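Local coordinates for pyrrolidone-carboxylate peptidase (Deinococcus radiodurans R1, PDB 5Z48), which removes N-terminal pyroglutamyl (5-oxoprolyl) groups from polypeptides as a cysteine exopeptidase, the residue that follows generally not being proline, at residues G36-H41 and P65-L70; D19-Q24 and A176-A181; H50-A55 and L143-F148; A123-W128 and G135-S140. All coordinates share one frame; numbering follows the deposited sequence.

Contact 1: residues G36-H41 and P65-L70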
# COMPACT_ATOMS: atom_id res chain seq x y z
N GLY B 36 27.59 -4.63 31.43
CA GLY B 36 28.92 -4.91 30.95
C GLY B 36 29.81 -3.71 30.83
O GLY B 36 30.87 -3.80 30.19
N GLY B 37 29.43 -2.58 31.43
CA GLY B 37 30.24 -1.40 31.36
C GLY B 37 30.06 -0.57 30.11
O GLY B 37 30.81 0.40 29.92
N TRP B 38 29.08 -0.91 29.27
CA TRP B 38 28.85 -0.18 28.03
C TRP B 38 28.12 1.14 28.27
O TRP B 38 27.25 1.24 29.15
CB TRP B 38 28.01 -1.01 27.05
CG TRP B 38 28.71 -2.16 26.41
CD1 TRP B 38 28.88 -3.42 26.91
CD2 TRP B 38 29.29 -2.17 25.10
NE1 TRP B 38 29.55 -4.21 26.00
CE2 TRP B 38 29.80 -3.47 24.88
CE3 TRP B 38 29.41 -1.21 24.08
CZ2 TRP B 38 30.44 -3.83 23.68
CZ3 TRP B 38 30.03 -1.58 22.88
CH2 TRP B 38 30.54 -2.87 22.70
N GLY B 39 28.48 2.14 27.50
CA GLY B 39 27.77 3.41 27.52
C GLY B 39 27.49 3.85 26.10
O GLY B 39 28.26 3.58 25.18
N VAL B 40 26.34 4.48 25.94
CA VAL B 40 25.89 5.04 24.66
C VAL B 40 26.45 6.45 24.51
O VAL B 40 26.34 7.26 25.45
CB VAL B 40 24.36 5.07 24.60
CG1 VAL B 40 23.88 5.82 23.30
CG2 VAL B 40 23.78 3.65 24.68
N HIS B 41 27.06 6.74 23.37
CA HIS B 41 27.48 8.09 22.99
C HIS B 41 26.67 8.46 21.76
O HIS B 41 26.82 7.81 20.73
CB HIS B 41 28.97 8.14 22.64
CG HIS B 41 29.41 9.48 22.17
ND1 HIS B 41 29.89 10.44 23.03
CD2 HIS B 41 29.40 10.05 20.94
CE1 HIS B 41 30.20 11.53 22.34
NE2 HIS B 41 29.89 11.32 21.07
N PRO B 65 34.56 3.21 18.88
CA PRO B 65 33.46 2.51 19.55
C PRO B 65 33.58 1.00 19.38
O PRO B 65 34.16 0.52 18.41
CB PRO B 65 32.21 3.05 18.85
CG PRO B 65 32.71 3.48 17.46
CD PRO B 65 34.14 3.93 17.67
N GLY B 66 33.02 0.27 20.35
CA GLY B 66 32.92 -1.17 20.25
C GLY B 66 31.75 -1.67 19.44
O GLY B 66 31.72 -2.87 19.14
N ALA B 67 30.81 -0.79 19.10
CA ALA B 67 29.66 -1.12 18.27
C ALA B 67 29.09 0.18 17.75
O ALA B 67 29.26 1.23 18.39
CB ALA B 67 28.60 -1.88 19.08
N VAL B 68 28.42 0.12 16.59
CA VAL B 68 27.91 1.31 15.90
C VAL B 68 26.47 1.05 15.48
O VAL B 68 26.20 0.12 14.70
CB VAL B 68 28.78 1.68 14.68
CG1 VAL B 68 28.24 2.88 13.93
CG2 VAL B 68 30.25 1.87 15.11
N LEU B 69 25.55 1.87 15.99
CA LEU B 69 24.13 1.82 15.64
C LEU B 69 23.72 3.14 14.97
O LEU B 69 23.53 4.16 15.64
CB LEU B 69 23.27 1.51 16.88
CG LEU B 69 21.76 1.33 16.60
CD1 LEU B 69 21.48 0.28 15.55
CD2 LEU B 69 21.05 0.92 17.90
N LEU B 70 23.59 3.14 13.64
CA LEU B 70 23.18 4.32 12.90
C LEU B 70 21.66 4.26 12.71
O LEU B 70 21.14 3.19 12.32
CB LEU B 70 23.86 4.32 11.54
CG LEU B 70 25.39 4.09 11.54
CD1 LEU B 70 25.81 3.86 10.04
CD2 LEU B 70 26.16 5.24 12.12

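Contact 2: residues D19-Q24 and A176-A181. With PCA (pyroglutamic acid), chain I.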
# COMPACT_ATOMS: atom_id res chain seq x y z
N ASP B 19 10.31 17.18 12.04
CA ASP B 19 10.96 16.48 13.13
C ASP B 19 11.61 15.24 12.53
O ASP B 19 11.24 14.80 11.43
CB ASP B 19 9.94 16.12 14.22
CG ASP B 19 10.61 15.65 15.50
OD1 ASP B 19 11.72 16.15 15.81
OD2 ASP B 19 10.04 14.80 16.21
N ASN B 20 12.59 14.69 13.23
CA ASN B 20 13.17 13.40 12.81
C ASN B 20 13.19 12.50 14.04
O ASN B 20 13.92 12.82 15.01
CB ASN B 20 14.57 13.58 12.21
CG ASN B 20 15.03 12.33 11.50
OD1 ASN B 20 14.84 11.23 12.01
ND2 ASN B 20 15.67 12.50 10.35
N PRO B 21 12.40 11.43 14.07
CA PRO B 21 12.36 10.55 15.26
C PRO B 21 13.71 9.92 15.56
O PRO B 21 13.93 9.53 16.71
CB PRO B 21 11.31 9.49 14.92
CG PRO B 21 10.95 9.69 13.46
CD PRO B 21 11.39 11.05 13.04
N SER B 22 14.60 9.77 14.58
CA SER B 22 15.93 9.23 14.89
C SER B 22 16.74 10.23 15.69
O SER B 22 17.48 9.85 16.62
CB SER B 22 16.65 8.79 13.58
OG SER B 22 17.06 9.89 12.77
N ALA B 23 16.60 11.52 15.40
CA ALA B 23 17.25 12.52 16.25
C ALA B 23 16.72 12.48 17.67
O ALA B 23 17.50 12.61 18.63
CB ALA B 23 17.04 13.92 15.67
N GLN B 24 15.40 12.39 17.82
CA GLN B 24 14.83 12.38 19.17
C GLN B 24 15.32 11.18 19.96
O GLN B 24 15.59 11.30 21.16
CB GLN B 24 13.30 12.34 19.08
CG GLN B 24 12.70 13.53 18.38
CD GLN B 24 12.65 14.73 19.25
OE1 GLN B 24 12.95 14.65 20.46
NE2 GLN B 24 12.30 15.89 18.67
N ALA B 176 4.53 10.89 15.66
CA ALA B 176 3.30 11.65 15.46
C ALA B 176 3.58 12.97 14.74
O ALA B 176 2.79 13.38 13.87
CB ALA B 176 2.61 11.92 16.80
N ALA B 177 4.68 13.66 15.10
CA ALA B 177 4.95 14.96 14.50
C ALA B 177 5.11 14.85 13.00
O ALA B 177 4.60 15.70 12.24
CB ALA B 177 6.19 15.58 15.15
N VAL B 178 5.82 13.80 12.55
CA VAL B 178 6.00 13.56 11.12
C VAL B 178 4.66 13.28 10.46
O VAL B 178 4.34 13.83 9.40
CB VAL B 178 7.02 12.43 10.88
CG1 VAL B 178 7.06 12.03 9.40
CG2 VAL B 178 8.42 12.88 11.29
N ALA B 179 3.84 12.42 11.08
CA ALA B 179 2.57 12.05 10.46
C ALA B 179 1.60 13.24 10.42
O ALA B 179 0.80 13.37 9.47
CB ALA B 179 1.94 10.86 11.22
N LEU B 180 1.61 14.11 11.44
CA LEU B 180 0.69 15.26 11.51
C LEU B 180 0.96 16.32 10.44
O LEU B 180 0.05 17.09 10.10
CB LEU B 180 0.77 15.92 12.89
CG LEU B 180 0.14 15.06 13.98
CD1 LEU B 180 0.59 15.56 15.37
CD2 LEU B 180 -1.40 15.09 13.91
N ALA B 181 2.19 16.37 9.90
CA ALA B 181 2.58 17.38 8.92
C ALA B 181 2.26 16.98 7.48
O ALA B 181 2.39 17.81 6.58
CB ALA B 181 4.08 17.67 9.06
N PCA I . 16.08 9.33 6.44
CA PCA I . 16.68 9.59 5.14
CB PCA I . 17.83 10.59 5.34
CG PCA I . 17.80 11.05 6.80
CD PCA I . 16.74 10.17 7.41
OE PCA I . 16.48 10.21 8.62
C PCA I . 17.09 8.26 4.47
O PCA I . 18.05 8.17 3.71
OXT PCA I . 16.45 7.20 4.72

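Contact 3: residues H50-A55 and L143-F148. With PCA (pyroglutamic acid), chain I.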
# COMPACT_ATOMS: atom_id res chain seq x y z
N HIS B 50 28.37 14.66 2.21
CA HIS B 50 29.76 15.04 2.46
C HIS B 50 29.96 15.38 3.92
O HIS B 50 30.89 14.87 4.57
CB HIS B 50 30.15 16.20 1.56
CG HIS B 50 30.08 15.84 0.11
ND1 HIS B 50 30.70 14.72 -0.40
CD2 HIS B 50 29.40 16.40 -0.92
CE1 HIS B 50 30.45 14.63 -1.69
NE2 HIS B 50 29.66 15.64 -2.04
N ALA B 51 29.07 16.20 4.48
CA ALA B 51 29.24 16.59 5.88
C ALA B 51 28.93 15.42 6.82
O ALA B 51 29.57 15.28 7.87
CB ALA B 51 28.36 17.79 6.21
N ALA B 52 27.94 14.59 6.46
CA ALA B 52 27.63 13.44 7.31
C ALA B 52 28.79 12.46 7.34
O ALA B 52 29.15 11.95 8.41
CB ALA B 52 26.34 12.76 6.84
N GLY B 53 29.43 12.21 6.19
CA GLY B 53 30.59 11.33 6.18
C GLY B 53 31.75 11.88 6.99
O GLY B 53 32.41 11.12 7.72
N ALA B 54 32.02 13.19 6.87
CA ALA B 54 33.12 13.78 7.62
C ALA B 54 32.84 13.69 9.12
O ALA B 54 33.74 13.37 9.91
CB ALA B 54 33.32 15.23 7.21
N ALA B 55 31.60 13.95 9.52
CA ALA B 55 31.27 13.90 10.94
C ALA B 55 31.35 12.48 11.46
O ALA B 55 31.83 12.26 12.59
CB ALA B 55 29.86 14.47 11.17
N LEU B 143 19.00 4.64 -1.51
CA LEU B 143 20.31 5.12 -1.96
C LEU B 143 20.50 6.60 -1.60
O LEU B 143 21.23 7.33 -2.27
CB LEU B 143 20.52 4.85 -3.46
CG LEU B 143 20.49 3.33 -3.77
CD1 LEU B 143 20.68 3.20 -5.28
CD2 LEU B 143 21.58 2.53 -3.05
N TYR B 144 19.83 7.05 -0.51
CA TYR B 144 19.90 8.42 -0.03
C TYR B 144 20.93 8.48 1.11
O TYR B 144 21.88 7.71 1.10
CB TYR B 144 18.49 8.86 0.38
CG TYR B 144 18.17 10.33 0.66
CD1 TYR B 144 18.50 11.39 -0.20
CD2 TYR B 144 17.44 10.64 1.79
CE1 TYR B 144 18.13 12.71 0.08
CE2 TYR B 144 17.06 11.96 2.08
CZ TYR B 144 17.39 12.99 1.22
OH TYR B 144 17.00 14.28 1.51
N VAL B 145 20.77 9.39 2.06
CA VAL B 145 21.88 9.66 2.98
C VAL B 145 22.02 8.56 4.04
O VAL B 145 23.14 8.28 4.48
CB VAL B 145 21.75 11.07 3.60
CG1 VAL B 145 23.05 11.48 4.36
CG2 VAL B 145 21.51 12.16 2.54
N CYS B 146 20.92 7.89 4.44
CA CYS B 146 21.04 6.78 5.40
C CYS B 146 21.86 5.64 4.82
O CYS B 146 22.77 5.12 5.46
CB CYS B 146 19.65 6.26 5.80
SG CYS B 146 18.71 7.50 6.80
N ASN B 147 21.54 5.22 3.59
CA ASN B 147 22.39 4.22 2.96
C ASN B 147 23.83 4.68 2.87
O ASN B 147 24.77 3.89 3.11
CB ASN B 147 21.86 3.94 1.57
CG ASN B 147 22.77 2.97 0.81
OD1 ASN B 147 22.70 1.75 1.05
ND2 ASN B 147 23.60 3.50 -0.07
N PHE B 148 24.05 5.94 2.49
CA PHE B 148 25.41 6.47 2.36
C PHE B 148 26.19 6.27 3.65
O PHE B 148 27.34 5.82 3.60
CB PHE B 148 25.37 7.94 1.95
CG PHE B 148 26.71 8.61 2.00
CD1 PHE B 148 27.16 9.21 3.19
CD2 PHE B 148 27.54 8.57 0.89
CE1 PHE B 148 28.42 9.80 3.26
CE2 PHE B 148 28.81 9.18 0.95
CZ PHE B 148 29.24 9.76 2.14
N PCA I . 16.08 9.33 6.44
CA PCA I . 16.68 9.59 5.14
CB PCA I . 17.83 10.59 5.34
CG PCA I . 17.80 11.05 6.80
CD PCA I . 16.74 10.17 7.41
OE PCA I . 16.48 10.21 8.62
C PCA I . 17.09 8.26 4.47
O PCA I . 18.05 8.17 3.71
OXT PCA I . 16.45 7.20 4.72

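Contact 4: residues A123-W128 and G135-S140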
# COMPACT_ATOMS: atom_id res chain seq x y z
N ALA B 123 19.50 -11.68 16.67
CA ALA B 123 19.42 -11.41 18.11
C ALA B 123 18.64 -10.13 18.38
O ALA B 123 17.90 -10.04 19.37
CB ALA B 123 20.82 -11.29 18.68
N ILE B 124 18.79 -9.12 17.51
CA ILE B 124 18.00 -7.90 17.71
C ILE B 124 16.52 -8.17 17.46
O ILE B 124 15.67 -7.73 18.25
CB ILE B 124 18.53 -6.77 16.80
CG1 ILE B 124 19.97 -6.39 17.18
CG2 ILE B 124 17.60 -5.53 16.89
CD1 ILE B 124 20.67 -5.51 16.08
N LEU B 125 16.19 -8.86 16.37
CA LEU B 125 14.78 -9.19 16.12
C LEU B 125 14.17 -9.95 17.28
O LEU B 125 13.02 -9.69 17.67
CB LEU B 125 14.65 -10.02 14.83
CG LEU B 125 14.96 -9.28 13.52
CD1 LEU B 125 14.58 -10.16 12.34
CD2 LEU B 125 14.38 -7.88 13.35
N ALA B 126 14.94 -10.86 17.88
CA ALA B 126 14.41 -11.65 18.99
C ALA B 126 14.21 -10.77 20.22
O ALA B 126 13.22 -10.92 20.95
CB ALA B 126 15.34 -12.82 19.31
N ALA B 127 15.15 -9.85 20.46
CA ALA B 127 14.98 -8.95 21.60
C ALA B 127 13.76 -8.04 21.41
O ALA B 127 12.99 -7.81 22.36
CB ALA B 127 16.25 -8.11 21.80
N TRP B 128 13.57 -7.55 20.19
CA TRP B 128 12.38 -6.76 19.89
C TRP B 128 11.11 -7.57 20.14
O TRP B 128 10.17 -7.08 20.76
CB TRP B 128 12.39 -6.30 18.42
CG TRP B 128 13.21 -5.06 18.12
CD1 TRP B 128 13.69 -4.13 19.01
CD2 TRP B 128 13.63 -4.64 16.82
NE1 TRP B 128 14.38 -3.15 18.34
CE2 TRP B 128 14.34 -3.43 16.99
CE3 TRP B 128 13.45 -5.15 15.53
CZ2 TRP B 128 14.91 -2.73 15.91
CZ3 TRP B 128 14.00 -4.44 14.46
CH2 TRP B 128 14.70 -3.24 14.65
N GLY B 135 9.02 -6.00 14.16
CA GLY B 135 10.11 -5.47 13.35
C GLY B 135 10.66 -6.53 12.41
O GLY B 135 10.25 -7.69 12.45
N ASP B 136 11.58 -6.11 11.54
CA ASP B 136 12.07 -7.06 10.53
C ASP B 136 13.38 -6.54 9.95
O ASP B 136 13.83 -5.44 10.26
CB ASP B 136 11.05 -7.29 9.42
CG ASP B 136 11.15 -8.71 8.82
OD1 ASP B 136 12.17 -9.42 9.03
OD2 ASP B 136 10.19 -9.12 8.13
N ILE B 137 14.00 -7.37 9.13
CA ILE B 137 15.17 -6.98 8.32
C ILE B 137 14.66 -6.38 7.00
O ILE B 137 13.68 -6.88 6.39
CB ILE B 137 16.06 -8.22 8.07
CG1 ILE B 137 16.73 -8.67 9.41
CG2 ILE B 137 17.12 -7.93 7.01
CD1 ILE B 137 17.20 -10.13 9.34
N SER B 138 15.33 -5.30 6.58
CA SER B 138 15.14 -4.68 5.27
C SER B 138 16.35 -4.96 4.42
O SER B 138 17.48 -4.89 4.90
CB SER B 138 14.98 -3.16 5.45
OG SER B 138 15.15 -2.45 4.22
N ASN B 139 16.11 -5.22 3.13
CA ASN B 139 17.21 -5.54 2.23
C ASN B 139 17.54 -4.41 1.27
O ASN B 139 18.41 -4.58 0.40
CB ASN B 139 16.87 -6.83 1.49
CG ASN B 139 16.82 -7.99 2.46
OD1 ASN B 139 17.73 -8.10 3.29
ND2 ASN B 139 15.80 -8.82 2.38
N SER B 140 16.94 -3.24 1.45
CA SER B 140 17.43 -2.01 0.83
C SER B 140 17.19 -0.83 1.76
O SER B 140 16.06 -0.64 2.23
CB SER B 140 16.78 -1.72 -0.52
OG SER B 140 17.16 -0.40 -0.96
O HOH W 1 11.38 -9.01 15.44

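Contact 1: residues G36-H41 and P65-L70
No hydrogen bond joins W38 to G66 and A67; the backbone N of A67 instead lies 3.9 Å from W38 CZ3, close to the plane of the indole and at its edge. The two segments lie on strands 38-45 and 67-73, which flank strand 5-11 on its two sides in the parallel part of the central sheet and are joined in sequence by helix 49-63, a beta-alpha-beta crossover that skips one strand position. W38 CA and G66 CA are accordingly 8.8 Å apart, and a single side chain bridges that distance. With CG turned anti to its own carbonyl carbon (chi1 -73°), the indole of W38 reaches across so that its six-membered ring meets the backbone of G66 and A67 edge-on. W38 CH2 approaches the carbonyl C of G66 at 3.7 Å, a close fit that depends on the glycine, because a β-carbon modelled there would collide with CH2. W38 also touches P4, just ahead of strand 5-11, and S212 near the end of the modelled chain, which places the ring at the end of the sheet, away from the substrate pocket. The apolar part of the contact is W38 CZ3 against A67 CB, at 4.1 Å.

Contact 2: residues D19-Q24 and A176-A181
The backbones of D19-Q24 and A176-A181 come closest at D19 CA and V178 CA, 6.1 Å apart, as the loop leading into helix 21-29 passes beside the short helix 176-180. V178 supplies the main apolar surface: its CG2 methyl sits 3.4 Å from the backbone O of D19 and also touches CD of P21, the proline ring and the valine crossing at about a right angle. Next to it, the CB atoms of D19 and A177 meet at 3.9 Å. The D19 carboxylate is gripped at both oxygens: OD1 accepts from Q24 NE2 at 2.9 Å, on its syn side and nearly in the amide plane of Q24, while OD2 accepts from N175 ND2, just before helix 176-180. N20 turns away from this interface, its CG lying anti to the backbone N (chi1 -167°). N20 OD1 accepts two bonds, from S22 N at 3.0 Å and from S22 OG at 2.7 Å, the hydroxyl approaching from well above the carbonyl plane. This double grip, with a bond from ND2 to E12 O, holds the amide's rotation and points N20 ND2 at PCA OE, 3.0 Å away and almost straight (170°). A leucine here would probably leave both the ligand's ring carbonyl and the first turn of the helix without their partner. An asparagine N-cap thus doubles as a wall of the pyroglutamate pocket, recognising the lactam oxygen.

Contact 3: residues H50-A55 and L143-F148
F148 and V145 carry the contact with helix 49-63. The phenyl ring of F148 presents its edge to the helix backbone, CE1 lying 3.9 Å from the N of G53 with the α-carbon of G53 in the ring plane; a β-carbon at this glycine would be tightly pressed against CE1. One turn back, V145 CG1 meets A52 CB at 4.3 Å. V145 begins helix 145-159, for which Y144 is the N-cap residue, and next comes C146, the probable nucleophile of the Cys-His-Glu triad of the C15 peptidases. At this helix start the backbone N of C146 donates to PCA O at 3.0 Å (162°), and the N-terminal end of the helix would probably favour the negative charge of the ligand carboxylate. Y144 approaches the same PCA O with its ring edge, CD2 at 3.2 Å. That ring is placed by CG standing anti to the backbone N (chi1 -168°), and V145 CG2 lies over the centre of one of its faces. Further out, Y144 OH bonds to P95 O and F92 meets the tyrosine edge-to-face. In the same turn as C146, N147 ND2 is hydrogen-bonded to V87 O of strand 80-90, while F148 also packs on M90 of that strand and on I107.

Contact 4: residues A123-W128 and G135-S140
This is a helix-on-strand contact near the protein surface, in which helix 121-130 packs against strand 135-138 after a short connection. The two short axes approach to 8.5 Å and run almost antiparallel, at 159°. L125 makes most of the contact. Its CG lies anti to its carbonyl carbon (chi1 -69°), and the two L125 methyls divide the strand between them: CD2 rests 3.7 Å from the CA of D136, and CD1 meets I137 CG1 at 3.9 Å, the side chains crossing at about a right angle. Trimmed to an alanine, this position would probably leave a gap against D136 and I137. One turn on, W128 CE3 approaches the CA of G135 obliquely at 4.0 Å; a β-carbon at this glycine would clash with the indole. I124 CG2 sits over one face of that ring, and NE1 is bonded to A200 O of helix 194-211. A water donates to L125 O at 2.9 Å and, weakly, to G135 O. On the strand, D136 OD1 accepts from I137 N at 2.7 Å. Farther along, S138 OG is bonded to OE1 of E83, so this alpha/beta unit, its strand running parallel to strand 80-90, borders the probable Cys-His-Glu catalytic triad.

How the contacts relate
All four contacts lie within one peptidase C15 domain. Contact 2 spans most of the chain and encloses the other three in sequence; contact 1 closes before contact 4 opens, contact 4 lies between the two segments of contact 3, and contacts 1 and 3 interleave. Contacts 1 and 3 share the run from strand 38-45 through helix 49-63 to strand 67-73, with centres about 20 Å apart. Contacts 1 and 4 reach the same mixed sheet, their centres about 19 Å apart. Contacts 2 and 3, about 20 Å apart between centres, hold the lactam oxygen and the carboxylate of the bound pyroglutamate. The fold thus probably serves to bring N20 and C146, far apart in sequence, to one pocket.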